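Local coordinates for protein thermoresistant glucokinase (Janibacter sp. HTCC2649, PDB 4EUN) that probably phosphorylates gluconate at the expense of ATP, as a gluconokinase-type carbohydrate kinase of the P-loop kinase fold, at residues 30-35 / 103-108; 129-134 / 172-177. One frame throughout, in Å; residues are numbered along the deposited sequence.

Contact 1. Residues 30-35 / 103-108; sequences RHVVVM and STIITC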
ATOM      1  N   ARG A  30      -3.995  17.569  -1.248  1.00 26.95           N
ATOM      2  CA  ARG A  30      -3.506  17.092  -2.536  1.00 23.37           C
ATOM      3  C   ARG A  30      -3.816  15.620  -2.666  1.00 22.68           C
ATOM      4  O   ARG A  30      -3.820  14.881  -1.673  1.00 24.48           O
ATOM      5  CB  ARG A  30      -1.998  17.301  -2.650  1.00 25.40           C
ATOM      6  CG  ARG A  30      -1.560  18.751  -2.551  1.00 27.80           C
ATOM      7  CD  ARG A  30      -2.088  19.572  -3.718  1.00 27.44           C
ATOM      8  NE  ARG A  30      -1.580  19.068  -4.993  1.00 27.72           N
ATOM      9  CZ  ARG A  30      -0.406  19.405  -5.520  1.00 29.27           C
ATOM     10  NH1 ARG A  30       0.397  20.246  -4.886  1.00 31.68           N
ATOM     11  NH2 ARG A  30      -0.030  18.891  -6.682  1.00 28.61           N
ATOM     12  N   HIS A  31      -4.071  15.185  -3.896  1.00 21.82           N
ATOM     13  CA  HIS A  31      -4.447  13.807  -4.138  1.00 19.19           C
ATOM     14  C   HIS A  31      -3.806  13.331  -5.418  1.00 21.59           C
ATOM     15  O   HIS A  31      -4.082  13.859  -6.493  1.00 25.71           O
ATOM     16  CB  HIS A  31      -5.975  13.684  -4.158  1.00 22.25           C
ATOM     17  CG  HIS A  31      -6.597  14.278  -2.935  1.00 24.72           C
ATOM     18  ND1 HIS A  31      -6.694  13.582  -1.749  1.00 23.26           N
ATOM     19  CD2 HIS A  31      -7.060  15.524  -2.679  1.00 25.27           C
ATOM     20  CE1 HIS A  31      -7.212  14.371  -0.821  1.00 21.40           C
ATOM     21  NE2 HIS A  31      -7.445  15.549  -1.359  1.00 23.88           N
ATOM     22  N   VAL A  32      -2.925  12.349  -5.274  1.00 19.43           N
ATOM     23  CA  VAL A  32      -2.087  11.892  -6.375  1.00 19.41           C
ATOM     24  C   VAL A  32      -2.454  10.460  -6.696  1.00 19.87           C
ATOM     25  O   VAL A  32      -2.701   9.661  -5.800  1.00 18.80           O
ATOM     26  CB  VAL A  32      -0.586  11.969  -5.989  1.00 21.33           C
ATOM     27  CG1 VAL A  32       0.303  11.538  -7.155  1.00 22.01           C
ATOM     28  CG2 VAL A  32      -0.223  13.384  -5.542  1.00 22.74           C
ATOM     29  N   VAL A  33      -2.502  10.139  -7.987  1.00 18.92           N
ATOM     30  CA  VAL A  33      -2.697   8.766  -8.429  1.00 18.98           C
ATOM     31  C   VAL A  33      -1.508   8.363  -9.284  1.00 19.81           C
ATOM     32  O   VAL A  33      -1.202   9.040 -10.264  1.00 20.87           O
ATOM     33  CB  VAL A  33      -4.007   8.600  -9.250  1.00 18.51           C
ATOM     34  CG1 VAL A  33      -4.093   7.197  -9.845  1.00 21.06           C
ATOM     35  CG2 VAL A  33      -5.218   8.875  -8.357  1.00 22.26           C
ATOM     36  N   VAL A  34      -0.838   7.276  -8.899  1.00 18.36           N
ATOM     37  CA  VAL A  34       0.235   6.713  -9.711  1.00 18.65           C
ATOM     38  C   VAL A  34      -0.408   5.611 -10.515  1.00 19.29           C
ATOM     39  O   VAL A  34      -0.869   4.622  -9.966  1.00 21.31           O
ATOM     40  CB  VAL A  34       1.377   6.125  -8.860  1.00 19.87           C
ATOM     41  CG1 VAL A  34       2.525   5.671  -9.769  1.00 22.70           C
ATOM     42  CG2 VAL A  34       1.874   7.172  -7.842  1.00 21.01           C
ATOM     43  N   MET A  35      -0.399   5.774 -11.831  0.52 18.83           N
ATOM     44  CA  MET A  35      -1.115   4.879 -12.712  0.52 20.85           C
ATOM     45  C   MET A  35      -0.106   4.162 -13.598  0.52 20.80           C
ATOM     46  O   MET A  35       0.819   4.770 -14.102  0.52 23.40           O
ATOM     47  CB  MET A  35      -2.112   5.696 -13.540  0.52 21.66           C
ATOM     48  CG  MET A  35      -2.500   5.085 -14.856  0.52 26.27           C
ATOM     49  SD  MET A  35      -3.671   6.122 -15.757  0.52 30.42           S
ATOM     50  CE  MET A  35      -2.671   7.527 -16.256  0.52 22.23           C
ATOM     51  N   SER A 103      -4.173  14.484   2.881  1.00 22.26           N
ATOM     52  CA  SER A 103      -3.724  14.364   1.497  1.00 24.99           C
ATOM     53  C   SER A 103      -3.311  12.921   1.227  1.00 22.16           C
ATOM     54  O   SER A 103      -2.848  12.222   2.136  1.00 22.58           O
ATOM     55  CB  SER A 103      -2.544  15.288   1.237  1.00 24.88           C
ATOM     56  OG  SER A 103      -2.945  16.648   1.303  1.00 26.54           O
ATOM     57  N   THR A 104      -3.472  12.477  -0.021  1.00 20.84           N
ATOM     58  CA  THR A 104      -3.339  11.056  -0.344  1.00 20.84           C
ATOM     59  C   THR A 104      -2.542  10.795  -1.624  1.00 20.51           C
ATOM     60  O   THR A 104      -2.477  11.649  -2.509  1.00 20.28           O
ATOM     61  CB  THR A 104      -4.726  10.391  -0.526  1.00 18.29           C
ATOM     62  OG1 THR A 104      -5.388  10.968  -1.664  1.00 20.55           O
ATOM     63  CG2 THR A 104      -5.599  10.590   0.725  1.00 19.93           C
ATOM     64  N   ILE A 105      -1.948   9.604  -1.702  1.00 17.64           N
ATOM     65  CA  ILE A 105      -1.381   9.092  -2.948  1.00 18.30           C
ATOM     66  C   ILE A 105      -1.737   7.615  -3.055  1.00 17.68           C
ATOM     67  O   ILE A 105      -1.510   6.833  -2.129  1.00 18.28           O
ATOM     68  CB  ILE A 105       0.148   9.336  -3.055  1.00 20.08           C
ATOM     69  CG1 ILE A 105       0.690   8.834  -4.394  1.00 21.10           C
ATOM     70  CG2 ILE A 105       0.922   8.709  -1.870  1.00 21.20           C
ATOM     71  CD1 ILE A 105       2.086   9.377  -4.699  1.00 22.16           C
ATOM     72  N   ILE A 106      -2.313   7.224  -4.189  1.00 17.85           N
ATOM     73  CA  ILE A 106      -2.716   5.837  -4.383  1.00 16.59           C
ATOM     74  C   ILE A 106      -2.098   5.287  -5.654  1.00 18.57           C
ATOM     75  O   ILE A 106      -1.875   6.024  -6.614  1.00 18.95           O
ATOM     76  CB  ILE A 106      -4.254   5.675  -4.441  1.00 19.77           C
ATOM     77  CG1 ILE A 106      -4.840   6.348  -5.670  1.00 24.82           C
ATOM     78  CG2 ILE A 106      -4.905   6.231  -3.166  1.00 23.19           C
ATOM     79  CD1 ILE A 106      -6.349   6.182  -5.772  1.00 28.15           C
ATOM     80  N   THR A 107      -1.830   3.983  -5.663  1.00 18.91           N
ATOM     81  CA  THR A 107      -1.398   3.321  -6.890  1.00 17.45           C
ATOM     82  C   THR A 107      -2.597   2.686  -7.564  1.00 22.34           C
ATOM     83  O   THR A 107      -3.383   2.021  -6.897  1.00 25.02           O
ATOM     84  CB  THR A 107      -0.385   2.226  -6.581  1.00 22.04           C
ATOM     85  OG1 THR A 107      -0.898   1.396  -5.532  1.00 25.84           O
ATOM     86  CG2 THR A 107       0.924   2.830  -6.110  1.00 28.32           C
ATOM     87  N   CYS A 108      -2.728   2.890  -8.875  1.00 20.78           N
ATOM     88  CA  CYS A 108      -3.773   2.248  -9.675  1.00 25.78           C
ATOM     89  C   CYS A 108      -3.163   1.515 -10.861  1.00 26.85           C
ATOM     90  O   CYS A 108      -2.153   1.951 -11.410  1.00 27.20           O
ATOM     91  CB  CYS A 108      -4.735   3.287 -10.255  1.00 33.79           C
ATOM     92  SG  CYS A 108      -5.790   4.091  -9.057  1.00 28.66           S
TER
HETATM   93  O   HOH W   1      -4.894   9.848  -4.029  1.00 20.47           O
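Strands 31-35 and 104-108 run side by side in parallel, with Arg30 and Ser103 just ahead of them. Their short axes are 4.6 Å apart at closest approach, with 21° between their directions. Arg30 O, Val32 O and Val34 O accept from Thr104 N, Ile106 N and Cys108 N. Val32 N and Val34 N donate back to Thr104 O and Ile106 O. The bond from Cys108 N to Val34 O is 2.8 Å and nearly straight.

The entrance to the pair is pinned by a side chain. Ser103 OG lies beside its own backbone N (chi1 -68°) and accepts from Arg30 N at 2.9 Å. The guanidinium of Arg30 leads elsewhere, to Asp127.

On the face of His31 and Thr104, Thr104 OG1 meets the ring at its edge, in plane, 2.9 Å from His31 ND1. His31 NE2 bonds to Thr29, so both ring nitrogens are engaged. A water joins Thr104 OG1 to Val32 O, giving that carbonyl a second donor. Further along this face, Val33 divides its two methyls. CG2 lies alongside Ile106 CG1 at 3.7 Å, and CG1 touches Cys108 SG at 3.6 Å.

On the other face, Ile105 CD1 touches both Val32 CG1, at 3.7 Å, and Val34 CG2, at 3.8 Å. Helix 42-53 packs over this face. Thr107 OG1 bonds to Glu59, and its side chain touches Lys42 of a probable Walker A loop. Strand 31-35 is the central strand and 104-108 its inner neighbour in a parallel sheet with the 2-3-1-4-5 order of P-loop kinases.

Contact 2. Residues 129-134 / 172-177; sequences LHLDGP and IVLDLR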
ATOM      1  N   LEU A 129       0.464  10.564 -11.937  1.00 20.13           N
ATOM      2  CA  LEU A 129       1.808  10.196 -12.365  1.00 18.15           C
ATOM      3  C   LEU A 129       1.649   8.925 -13.182  1.00 19.40           C
ATOM      4  O   LEU A 129       1.275   7.874 -12.663  1.00 18.88           O
ATOM      5  CB  LEU A 129       2.722   9.954 -11.159  1.00 19.71           C
ATOM      6  CG  LEU A 129       2.843  11.095 -10.147  1.00 21.39           C
ATOM      7  CD1 LEU A 129       3.664  10.627  -8.955  1.00 20.98           C
ATOM      8  CD2 LEU A 129       3.468  12.328 -10.778  1.00 26.33           C
ATOM      9  N   HIS A 130       1.909   9.029 -14.475  1.00 19.32           N
ATOM     10  CA  HIS A 130       1.717   7.896 -15.378  1.00 19.98           C
ATOM     11  C   HIS A 130       3.049   7.173 -15.598  1.00 22.23           C
ATOM     12  O   HIS A 130       3.913   7.655 -16.330  1.00 21.68           O
ATOM     13  CB  HIS A 130       1.140   8.402 -16.699  1.00 20.72           C
ATOM     14  CG  HIS A 130       1.022   7.356 -17.763  1.00 20.71           C
ATOM     15  ND1 HIS A 130       0.794   7.684 -19.082  1.00 20.66           N
ATOM     16  CD2 HIS A 130       1.087   6.004 -17.711  1.00 22.15           C
ATOM     17  CE1 HIS A 130       0.739   6.576 -19.802  1.00 22.75           C
ATOM     18  NE2 HIS A 130       0.918   5.545 -19.002  1.00 21.42           N
ATOM     19  N   LEU A 131       3.213   6.031 -14.931  1.00 20.64           N
ATOM     20  CA  LEU A 131       4.450   5.264 -14.981  1.00 19.09           C
ATOM     21  C   LEU A 131       4.330   4.242 -16.098  1.00 25.49           C
ATOM     22  O   LEU A 131       3.439   3.385 -16.083  1.00 25.49           O
ATOM     23  CB  LEU A 131       4.679   4.568 -13.638  1.00 23.25           C
ATOM     24  CG  LEU A 131       5.996   3.839 -13.370  1.00 28.20           C
ATOM     25  CD1 LEU A 131       7.169   4.797 -13.343  1.00 25.87           C
ATOM     26  CD2 LEU A 131       5.880   3.137 -12.039  1.00 29.00           C
ATOM     27  N   ASP A 132       5.211   4.332 -17.086  1.00 21.90           N
ATOM     28  CA  ASP A 132       5.048   3.483 -18.244  1.00 22.70           C
ATOM     29  C   ASP A 132       6.333   3.361 -19.043  1.00 21.89           C
ATOM     30  O   ASP A 132       7.314   4.057 -18.789  1.00 24.36           O
ATOM     31  CB  ASP A 132       3.927   4.044 -19.110  1.00 23.55           C
ATOM     32  CG  ASP A 132       3.148   2.970 -19.820  1.00 26.38           C
ATOM     33  OD1 ASP A 132       3.677   1.854 -19.995  1.00 33.74           O
ATOM     34  OD2 ASP A 132       1.994   3.238 -20.202  1.00 21.30           O
ATOM     35  N   GLY A 133       6.313   2.462 -20.014  1.00 22.68           N
ATOM     36  CA  GLY A 133       7.475   2.233 -20.850  1.00 25.47           C
ATOM     37  C   GLY A 133       7.155   1.148 -21.846  1.00 22.02           C
ATOM     38  O   GLY A 133       6.017   0.683 -21.926  1.00 24.83           O
ATOM     39  N   PRO A 134       8.155   0.751 -22.641  1.00 23.14           N
ATOM     40  CA  PRO A 134       7.932  -0.282 -23.649  1.00 26.25           C
ATOM     41  C   PRO A 134       7.503  -1.599 -23.017  1.00 24.72           C
ATOM     42  O   PRO A 134       8.035  -1.994 -21.984  1.00 25.49           O
ATOM     43  CB  PRO A 134       9.316  -0.444 -24.289  1.00 32.84           C
ATOM     44  CG  PRO A 134      10.022   0.837 -24.009  1.00 27.88           C
ATOM     45  CD  PRO A 134       9.540   1.249 -22.641  1.00 26.65           C
ATOM     46  N   ILE A 172       1.822  13.905 -15.376  1.00 26.25           N
ATOM     47  CA  ILE A 172       3.057  13.753 -16.142  1.00 33.07           C
ATOM     48  C   ILE A 172       3.391  12.280 -16.351  1.00 26.16           C
ATOM     49  O   ILE A 172       2.953  11.417 -15.590  1.00 25.84           O
ATOM     50  CB  ILE A 172       4.254  14.416 -15.446  1.00 29.87           C
ATOM     51  CG1 ILE A 172       4.395  13.882 -14.025  1.00 32.73           C
ATOM     52  CG2 ILE A 172       4.132  15.937 -15.496  1.00 38.60           C
ATOM     53  CD1 ILE A 172       5.760  14.139 -13.412  1.00 40.68           C
ATOM     54  N   VAL A 173       4.170  12.007 -17.396  1.00 26.68           N
ATOM     55  CA  VAL A 173       4.648  10.662 -17.679  1.00 23.74           C
ATOM     56  C   VAL A 173       6.000  10.411 -17.012  1.00 33.63           C
ATOM     57  O   VAL A 173       6.883  11.271 -17.030  1.00 41.25           O
ATOM     58  CB  VAL A 173       4.757  10.424 -19.208  1.00 29.71           C
ATOM     59  CG1 VAL A 173       5.468   9.112 -19.503  1.00 36.38           C
ATOM     60  CG2 VAL A 173       3.385  10.411 -19.826  1.00 33.00           C
ATOM     61  N   LEU A 174       6.140   9.237 -16.406  1.00 30.94           N
ATOM     62  CA  LEU A 174       7.402   8.805 -15.810  1.00 29.05           C
ATOM     63  C   LEU A 174       7.872   7.558 -16.560  1.00 30.46           C
ATOM     64  O   LEU A 174       7.212   6.508 -16.512  1.00 26.75           O
ATOM     65  CB  LEU A 174       7.219   8.480 -14.324  1.00 32.99           C
ATOM     66  CG  LEU A 174       6.669   9.559 -13.374  1.00 33.67           C
ATOM     67  CD1 LEU A 174       6.423   9.015 -11.968  1.00 31.34           C
ATOM     68  CD2 LEU A 174       7.596  10.763 -13.331  1.00 36.90           C
ATOM     69  N   ASP A 175       8.997   7.671 -17.262  1.00 29.60           N
ATOM     70  CA  ASP A 175       9.528   6.555 -18.040  1.00 25.48           C
ATOM     71  C   ASP A 175      10.199   5.555 -17.109  1.00 26.49           C
ATOM     72  O   ASP A 175      11.219   5.871 -16.495  1.00 27.97           O
ATOM     73  CB  ASP A 175      10.523   7.079 -19.088  1.00 30.93           C
ATOM     74  CG  ASP A 175      10.976   6.014 -20.065  1.00 32.06           C
ATOM     75  OD1 ASP A 175      11.013   4.816 -19.709  1.00 28.47           O
ATOM     76  OD2 ASP A 175      11.304   6.385 -21.213  1.00 35.07           O
ATOM     77  N   LEU A 176       9.629   4.354 -17.006  1.00 25.22           N
ATOM     78  CA  LEU A 176      10.077   3.367 -16.018  1.00 23.77           C
ATOM     79  C   LEU A 176      11.456   2.786 -16.323  1.00 29.43           C
ATOM     80  O   LEU A 176      11.997   2.007 -15.531  1.00 33.80           O
ATOM     81  CB  LEU A 176       9.047   2.246 -15.848  1.00 26.23           C
ATOM     82  CG  LEU A 176       8.573   1.458 -17.076  1.00 28.30           C
ATOM     83  CD1 LEU A 176       9.584   0.407 -17.521  1.00 30.53           C
ATOM     84  CD2 LEU A 176       7.240   0.801 -16.765  1.00 27.20           C
ATOM     85  N   ARG A 177      12.017   3.149 -17.467  1.00 28.40           N
ATOM     86  CA  ARG A 177      13.386   2.761 -17.781  1.00 27.11           C
ATOM     87  C   ARG A 177      14.381   3.567 -16.952  1.00 32.33           C
ATOM     88  O   ARG A 177      15.546   3.187 -16.835  1.00 36.10           O
ATOM     89  CB  ARG A 177      13.664   2.936 -19.272  1.00 32.75           C
ATOM     90  CG  ARG A 177      12.955   1.906 -20.120  1.00 33.22           C
ATOM     91  CD  ARG A 177      13.075   2.210 -21.596  1.00 32.81           C
ATOM     92  NE  ARG A 177      12.281   3.377 -21.973  1.00 32.07           N
ATOM     93  CZ  ARG A 177      12.088   3.777 -23.226  1.00 28.86           C
ATOM     94  NH1 ARG A 177      12.631   3.107 -24.223  1.00 34.94           N
ATOM     95  NH2 ARG A 177      11.350   4.848 -23.474  1.00 32.51           N
TER
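Leu129, His130, Leu131 and Asp132 pair in parallel with Ile172, Val173, Leu174 and Asp175, forming the last strand pair of a P-loop kinase sheet. The bond from Leu174 N to His130 O is 2.7 Å, with the donor 35° above the carbonyl plane. The Leu176 N to Asp132 O bond carries the pairing just past the strand end.

The face of Leu129, Leu131, Ile172 and Leu174 is apolar. Leu129 CD2 lies alongside Ile172 CG1 at 3.7 Å, and Leu131 CD1 reaches Leu174 CB. Helix 180-191 packs on this face. Leu176 puts CG and CD2 against the peptide between Asp132 and Gly133.

On the face of His130 and Asp132, Val173 CG2 approaches His130 ND1. His130 NE2 donates to Asp132 OD2 on its anti side at 2.8 Å. The other oxygen, Asp132 OD1, accepts from Gly133 N. Both carboxylate oxygens are thus held, which fixes how the group is turned.

Arg177 can be followed outward. CB and CG lead away from the backbone without a close partner across the pair. CD comes to 3.8 Å from Pro134 CD. A bend at chi3 (-71°) then swings the planar end back to Asp175. NE donates to Asp175 OD1 in the guanidinium plane, on the syn lone pair. CZ sits 3.6 Å from Pro134 CD, which covers one guanidinium face. NH2 makes the salt bridge to Asp175 OD2 at 2.7 Å. Asp175 OD1 also takes Arg177 N in an Asx turn. At the last tip, Arg177 NH1 lies 3.5 Å from Pro134 CG.

Overall arrangement
From the N terminus, the chain first lays down strand 31-35 at the middle of the sheet. It passes through helix 42-53, strand 56-59 and helices 66-73 and 80-99, then returns as strand 104-108. Contact 1 closes that loop. Helix 113-119 follows, and the chain enters strand 127-132 on the other flank of strand 31-35. After helices 135-142 and 155-161, strand 171-175 closes the second, shorter loop at contact 2. The two loops follow in series and neither crosses the other. Backbone bonds join them: Leu129 N probably donates to Val33 O, and Met35 N to Leu129 O. Together they tie four neighbouring strands into one sheet.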